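Long-range contact in putative oxidoreductase (Magnetospirillum magnetotacticum, PDB 3C1A), which is a putative oxidoreductase of the GFO/IDH/MocA family, probably binding a nicotinamide dinucleotide cofactor through its Rossmann-fold domain: residues A[127-139]-A[173-185]. Numbering follows the deposited sequence.
Sequences HTQLFNPAWEALK and GAHDVSMVLDLMG. With PG4 (tetraethylene glycol), chain C.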
loop_
_atom_site.group_PDB
_atom_site.type_symbol
_atom_site.label_atom_id
_atom_site.label_comp_id
_atom_site.label_asym_id
_atom_site.label_seq_id
_atom_site.Cartn_x
_atom_site.Cartn_y
_atom_site.Cartn_z
ATOM N N HIS A 127 -1.616 -1.836 1.453
ATOM C CA HIS A 127 -1.612 -0.521 0.795
ATOM C C HIS A 127 -1.787 0.436 1.949
ATOM O O HIS A 127 -2.883 0.647 2.455
ATOM C CB HIS A 127 -2.767 -0.351 -0.170
ATOM C CG HIS A 127 -2.692 -1.193 -1.408
ATOM N ND1 HIS A 127 -3.673 -2.098 -1.733
ATOM C CD2 HIS A 127 -1.792 -1.230 -2.426
ATOM C CE1 HIS A 127 -3.371 -2.678 -2.881
ATOM N NE2 HIS A 127 -2.218 -2.193 -3.305
ATOM N N THR A 128 -0.694 0.984 2.390
ATOM C CA THR A 128 -0.669 1.629 3.699
ATOM C C THR A 128 -1.699 2.766 3.835
ATOM O O THR A 128 -2.237 2.995 4.915
ATOM C CB THR A 128 0.721 2.148 3.958
ATOM O OG1 THR A 128 1.650 1.091 3.673
ATOM C CG2 THR A 128 0.875 2.596 5.405
ATOM N N GLN A 129 -1.953 3.495 2.753
ATOM C CA GLN A 129 -2.849 4.654 2.855
ATOM C C GLN A 129 -4.251 4.223 3.216
ATOM O O GLN A 129 -4.988 4.960 3.841
ATOM C CB GLN A 129 -2.925 5.451 1.549
ATOM C CG GLN A 129 -3.614 6.833 1.780
ATOM C CD GLN A 129 -2.697 7.768 2.481
ATOM O OE1 GLN A 129 -2.778 7.945 3.705
ATOM N NE2 GLN A 129 -1.758 8.338 1.733
ATOM N N LEU A 130 -4.633 3.039 2.781
ATOM C CA LEU A 130 -5.974 2.579 3.023
ATOM C C LEU A 130 -6.210 2.179 4.484
ATOM O O LEU A 130 -7.324 1.857 4.838
ATOM C CB LEU A 130 -6.301 1.428 2.091
ATOM C CG LEU A 130 -6.147 1.730 0.611
ATOM C CD1 LEU A 130 -6.624 0.534 -0.159
ATOM C CD2 LEU A 130 -6.953 2.950 0.218
ATOM N N PHE A 131 -5.146 2.191 5.305
ATOM C CA PHE A 131 -5.204 1.941 6.736
ATOM C C PHE A 131 -4.821 3.196 7.523
ATOM O O PHE A 131 -4.547 3.125 8.712
ATOM C CB PHE A 131 -4.218 0.803 7.098
ATOM C CG PHE A 131 -4.562 -0.512 6.480
ATOM C CD1 PHE A 131 -5.537 -1.331 7.045
ATOM C CD2 PHE A 131 -3.937 -0.932 5.316
ATOM C CE1 PHE A 131 -5.848 -2.563 6.486
ATOM C CE2 PHE A 131 -4.250 -2.181 4.763
ATOM C CZ PHE A 131 -5.217 -2.976 5.341
ATOM N N ASN A 132 -4.746 4.341 6.848
ATOM C CA ASN A 132 -4.360 5.592 7.489
ATOM C C ASN A 132 -5.603 6.283 8.035
ATOM O O ASN A 132 -6.541 6.535 7.278
ATOM C CB ASN A 132 -3.664 6.467 6.441
ATOM C CG ASN A 132 -3.151 7.776 7.009
ATOM O OD1 ASN A 132 -3.448 8.143 8.147
ATOM N ND2 ASN A 132 -2.415 8.517 6.191
ATOM N N PRO A 133 -5.643 6.604 9.350
ATOM C CA PRO A 133 -6.823 7.351 9.815
ATOM C C PRO A 133 -7.145 8.681 9.097
ATOM O O PRO A 133 -8.293 9.070 9.052
ATOM C CB PRO A 133 -6.504 7.613 11.298
ATOM C CG PRO A 133 -5.606 6.463 11.660
ATOM C CD PRO A 133 -4.729 6.286 10.471
ATOM N N ALA A 134 -6.153 9.350 8.532
ATOM C CA ALA A 134 -6.395 10.563 7.789
ATOM C C ALA A 134 -7.198 10.296 6.491
ATOM O O ALA A 134 -8.040 11.107 6.119
ATOM C CB ALA A 134 -5.065 11.255 7.483
ATOM N N TRP A 135 -6.942 9.160 5.823
ATOM C CA TRP A 135 -7.619 8.788 4.575
ATOM C C TRP A 135 -9.059 8.403 4.882
ATOM O O TRP A 135 -9.995 8.807 4.195
ATOM C CB TRP A 135 -6.877 7.636 3.878
ATOM C CG TRP A 135 -7.568 7.182 2.644
ATOM C CD1 TRP A 135 -8.131 5.983 2.428
ATOM C CD2 TRP A 135 -7.760 7.944 1.452
ATOM N NE1 TRP A 135 -8.677 5.931 1.165
ATOM C CE2 TRP A 135 -8.463 7.136 0.551
ATOM C CE3 TRP A 135 -7.426 9.253 1.068
ATOM C CZ2 TRP A 135 -8.846 7.589 -0.690
ATOM C CZ3 TRP A 135 -7.798 9.692 -0.169
ATOM C CH2 TRP A 135 -8.505 8.871 -1.035
ATOM N N GLU A 136 -9.216 7.644 5.954
ATOM C CA GLU A 136 -10.528 7.301 6.469
ATOM C C GLU A 136 -11.348 8.560 6.824
ATOM O O GLU A 136 -12.529 8.646 6.484
ATOM C CB GLU A 136 -10.374 6.351 7.658
ATOM C CG GLU A 136 -9.738 4.991 7.270
ATOM C CD GLU A 136 -9.297 4.152 8.458
ATOM O OE1 GLU A 136 -9.726 4.450 9.588
ATOM O OE2 GLU A 136 -8.508 3.197 8.263
ATOM N N ALA A 137 -10.700 9.534 7.466
ATOM C CA ALA A 137 -11.313 10.843 7.797
ATOM C C ALA A 137 -11.657 11.675 6.545
ATOM O O ALA A 137 -12.694 12.330 6.516
ATOM C CB ALA A 137 -10.425 11.639 8.699
ATOM N N LEU A 138 -10.798 11.646 5.518
ATOM C CA LEU A 138 -11.077 12.318 4.254
ATOM C C LEU A 138 -12.283 11.691 3.570
ATOM O O LEU A 138 -13.194 12.408 3.126
ATOM C CB LEU A 138 -9.859 12.267 3.297
ATOM C CG LEU A 138 -9.951 12.936 1.908
ATOM C CD1 LEU A 138 -8.525 13.252 1.324
ATOM C CD2 LEU A 138 -10.764 12.069 0.907
ATOM N N LYS A 139 -12.313 10.360 3.478
ATOM C CA LYS A 139 -13.485 9.708 2.907
ATOM C C LYS A 139 -14.766 9.998 3.684
ATOM O O LYS A 139 -15.814 10.208 3.074
ATOM C CB LYS A 139 -13.286 8.209 2.732
ATOM C CG LYS A 139 -12.213 7.892 1.724
ATOM C CD LYS A 139 -12.247 6.432 1.310
ATOM C CE LYS A 139 -11.812 5.527 2.469
ATOM N NZ LYS A 139 -11.756 4.093 2.079
ATOM N N GLY A 173 3.967 3.920 -7.311
ATOM C CA GLY A 173 2.656 4.041 -7.961
ATOM C C GLY A 173 1.547 3.197 -7.346
ATOM O O GLY A 173 0.409 3.653 -7.245
ATOM N N ALA A 174 1.868 1.979 -6.910
ATOM C CA ALA A 174 0.877 1.115 -6.279
ATOM C C ALA A 174 0.311 1.822 -5.029
ATOM O O ALA A 174 -0.864 1.718 -4.700
ATOM C CB ALA A 174 1.491 -0.294 -5.929
ATOM N N HIS A 175 1.131 2.605 -4.381
ATOM C CA HIS A 175 0.676 3.295 -3.156
ATOM C C HIS A 175 -0.455 4.323 -3.502
ATOM O O HIS A 175 -1.521 4.370 -2.860
ATOM C CB HIS A 175 1.868 3.948 -2.511
ATOM C CG HIS A 175 1.548 4.653 -1.244
ATOM N ND1 HIS A 175 1.079 3.996 -0.130
ATOM C CD2 HIS A 175 1.605 5.969 -0.917
ATOM C CE1 HIS A 175 0.873 4.879 0.840
ATOM N NE2 HIS A 175 1.173 6.086 0.384
ATOM N N ASP A 176 -0.252 5.086 -4.574
ATOM C CA ASP A 176 -1.220 6.115 -4.982
ATOM C C ASP A 176 -2.329 5.567 -5.894
ATOM O O ASP A 176 -3.429 6.065 -5.855
ATOM C CB ASP A 176 -0.483 7.321 -5.594
ATOM C CG ASP A 176 0.526 7.938 -4.620
ATOM O OD1 ASP A 176 0.244 7.963 -3.405
ATOM O OD2 ASP A 176 1.616 8.360 -5.043
ATOM N N VAL A 177 -2.065 4.562 -6.712
ATOM C CA VAL A 177 -3.136 3.980 -7.493
ATOM C C VAL A 177 -4.229 3.343 -6.594
ATOM O O VAL A 177 -5.447 3.549 -6.828
ATOM C CB VAL A 177 -2.608 3.003 -8.570
ATOM C CG1 VAL A 177 -3.757 2.309 -9.209
ATOM C CG2 VAL A 177 -1.743 3.763 -9.546
ATOM N N SER A 178 -3.802 2.679 -5.504
ATOM C CA SER A 178 -4.726 2.096 -4.522
ATOM C C SER A 178 -5.671 3.149 -3.944
ATOM O O SER A 178 -6.866 2.891 -3.745
ATOM C CB SER A 178 -3.963 1.388 -3.380
ATOM O OG SER A 178 -3.093 2.252 -2.683
HETATM N N MSE A 179 -5.123 4.326 -3.679
HETATM C CA MSE A 179 -5.878 5.428 -3.097
HETATM C C MSE A 179 -6.934 5.938 -4.096
HETATM O O MSE A 179 -8.119 6.068 -3.752
HETATM C CB MSE A 179 -4.906 6.521 -2.659
HETATM C CG MSE A 179 -5.543 7.740 -2.065
HETATM SE SE MSE A 179 -6.053 9.067 -3.398
HETATM C CE MSE A 179 -4.326 9.661 -3.882
ATOM N N VAL A 180 -6.528 6.146 -5.346
ATOM C CA VAL A 180 -7.445 6.618 -6.384
ATOM C C VAL A 180 -8.595 5.628 -6.667
ATOM O O VAL A 180 -9.763 6.008 -6.623
ATOM C CB VAL A 180 -6.691 7.020 -7.648
ATOM C CG1 VAL A 180 -7.651 7.478 -8.715
ATOM C CG2 VAL A 180 -5.711 8.196 -7.351
ATOM N N LEU A 181 -8.270 4.359 -6.888
ATOM C CA LEU A 181 -9.289 3.307 -7.031
ATOM C C LEU A 181 -10.197 3.154 -5.808
ATOM O O LEU A 181 -11.415 2.951 -5.961
ATOM C CB LEU A 181 -8.670 1.968 -7.393
ATOM C CG LEU A 181 -7.775 1.821 -8.638
ATOM C CD1 LEU A 181 -7.309 0.350 -8.857
ATOM C CD2 LEU A 181 -8.430 2.332 -9.902
ATOM N N ASP A 182 -9.642 3.272 -4.615
ATOM C CA ASP A 182 -10.444 3.237 -3.382
ATOM C C ASP A 182 -11.431 4.415 -3.288
ATOM O O ASP A 182 -12.623 4.223 -2.996
ATOM C CB ASP A 182 -9.578 3.198 -2.141
ATOM C CG ASP A 182 -10.404 3.046 -0.888
ATOM O OD1 ASP A 182 -11.157 2.044 -0.782
ATOM O OD2 ASP A 182 -10.294 3.930 -0.017
ATOM N N LEU A 183 -10.952 5.611 -3.597
ATOM C CA LEU A 183 -11.799 6.814 -3.720
ATOM C C LEU A 183 -12.892 6.698 -4.756
ATOM O O LEU A 183 -14.034 7.056 -4.474
ATOM C CB LEU A 183 -10.938 8.034 -4.068
ATOM C CG LEU A 183 -11.589 9.425 -4.227
ATOM C CD1 LEU A 183 -12.288 9.810 -2.931
ATOM C CD2 LEU A 183 -10.597 10.546 -4.659
HETATM N N MSE A 184 -12.555 6.266 -5.966
HETATM C CA MSE A 184 -13.484 6.356 -7.105
HETATM C C MSE A 184 -14.472 5.200 -7.162
HETATM O O MSE A 184 -15.494 5.334 -7.778
HETATM C CB MSE A 184 -12.757 6.448 -8.441
HETATM C CG MSE A 184 -11.877 7.666 -8.628
HETATM SE SE MSE A 184 -12.746 9.382 -8.315
HETATM C CE MSE A 184 -13.485 9.641 -10.113
ATOM N N GLY A 185 -14.154 4.062 -6.555
ATOM C CA GLY A 185 -15.078 2.926 -6.495
ATOM C C GLY A 185 -15.222 2.140 -7.779
ATOM O O GLY A 185 -16.137 1.339 -7.917
HETATM O O1 PG4 C . 1.753 9.293 -1.624
HETATM C C1 PG4 C . 1.298 10.596 -2.042
HETATM C C2 PG4 C . 0.032 10.959 -1.278
HETATM O O2 PG4 C . 0.349 11.348 0.062
HETATM C C3 PG4 C . -0.772 11.817 0.804
HETATM C C4 PG4 C . -0.322 12.091 2.236
HETATM O O3 PG4 C . -0.095 10.863 2.926
HETATM C C5 PG4 C . 0.695 11.060 4.106
HETATM C C6 PG4 C . 0.500 9.915 5.086
HETATM O O4 PG4 C . 1.147 8.729 4.611
HETATM C C7 PG4 C . 0.986 7.606 5.494
HETATM C C8 PG4 C . 0.829 6.305 4.710
HETATM O O5 PG4 C . -0.174 6.459 3.699
HETATM O O HOH W 1 -1.568 2.730 -0.177
#
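One carboxylate oxygen of Asp182 receives both polar groups reaching across from helix 133-139. Trp135 NE1 donates to Asp182 OD2 at 2.8 Å in a nearly straight bond (169°); OD2 lies in the indole plane and accepts on its anti lone pair. Lys139 NZ forms a salt bridge to the syn side of the same OD2, at 2.6 Å.

In the conformer modelled here, selenomethionine Met179 lays CG on one indole face, 3.5 Å from the centroid of the six-membered ring; a bend at chi2 (-87°) brings SE obliquely beyond the rim near CH2 and CZ3, a Met-aromatic contact. Lys139 CG lies over the opposite face, Leu183 CB meets the ring edge, and Leu130 CD2 packs against Asp182 CB. An alanine in place of Trp135 would probably leave Met179 without its aromatic platform and Asp182 with Lys139 as its one remaining partner here.

Ser178 CB sits over the His127 ring in a CH-pi contact (3.6 Å to the centroid), while His127 ND1 hydrogen-bonds Ser299 OG. His175 CE1 approaches Gln129 CB. A water links Gln129 N to His175 O, and tetraethylene glycol, probably from the crystallisation liquor, bridges Gln129 NE2 and Asp176 OD1, its O1 at the His175 ring edge.

Two donors on one oxygen should stabilise ionised Asp182, probably tying together two helices that both pack on strand 229-238 of the C-terminal domain's sheet.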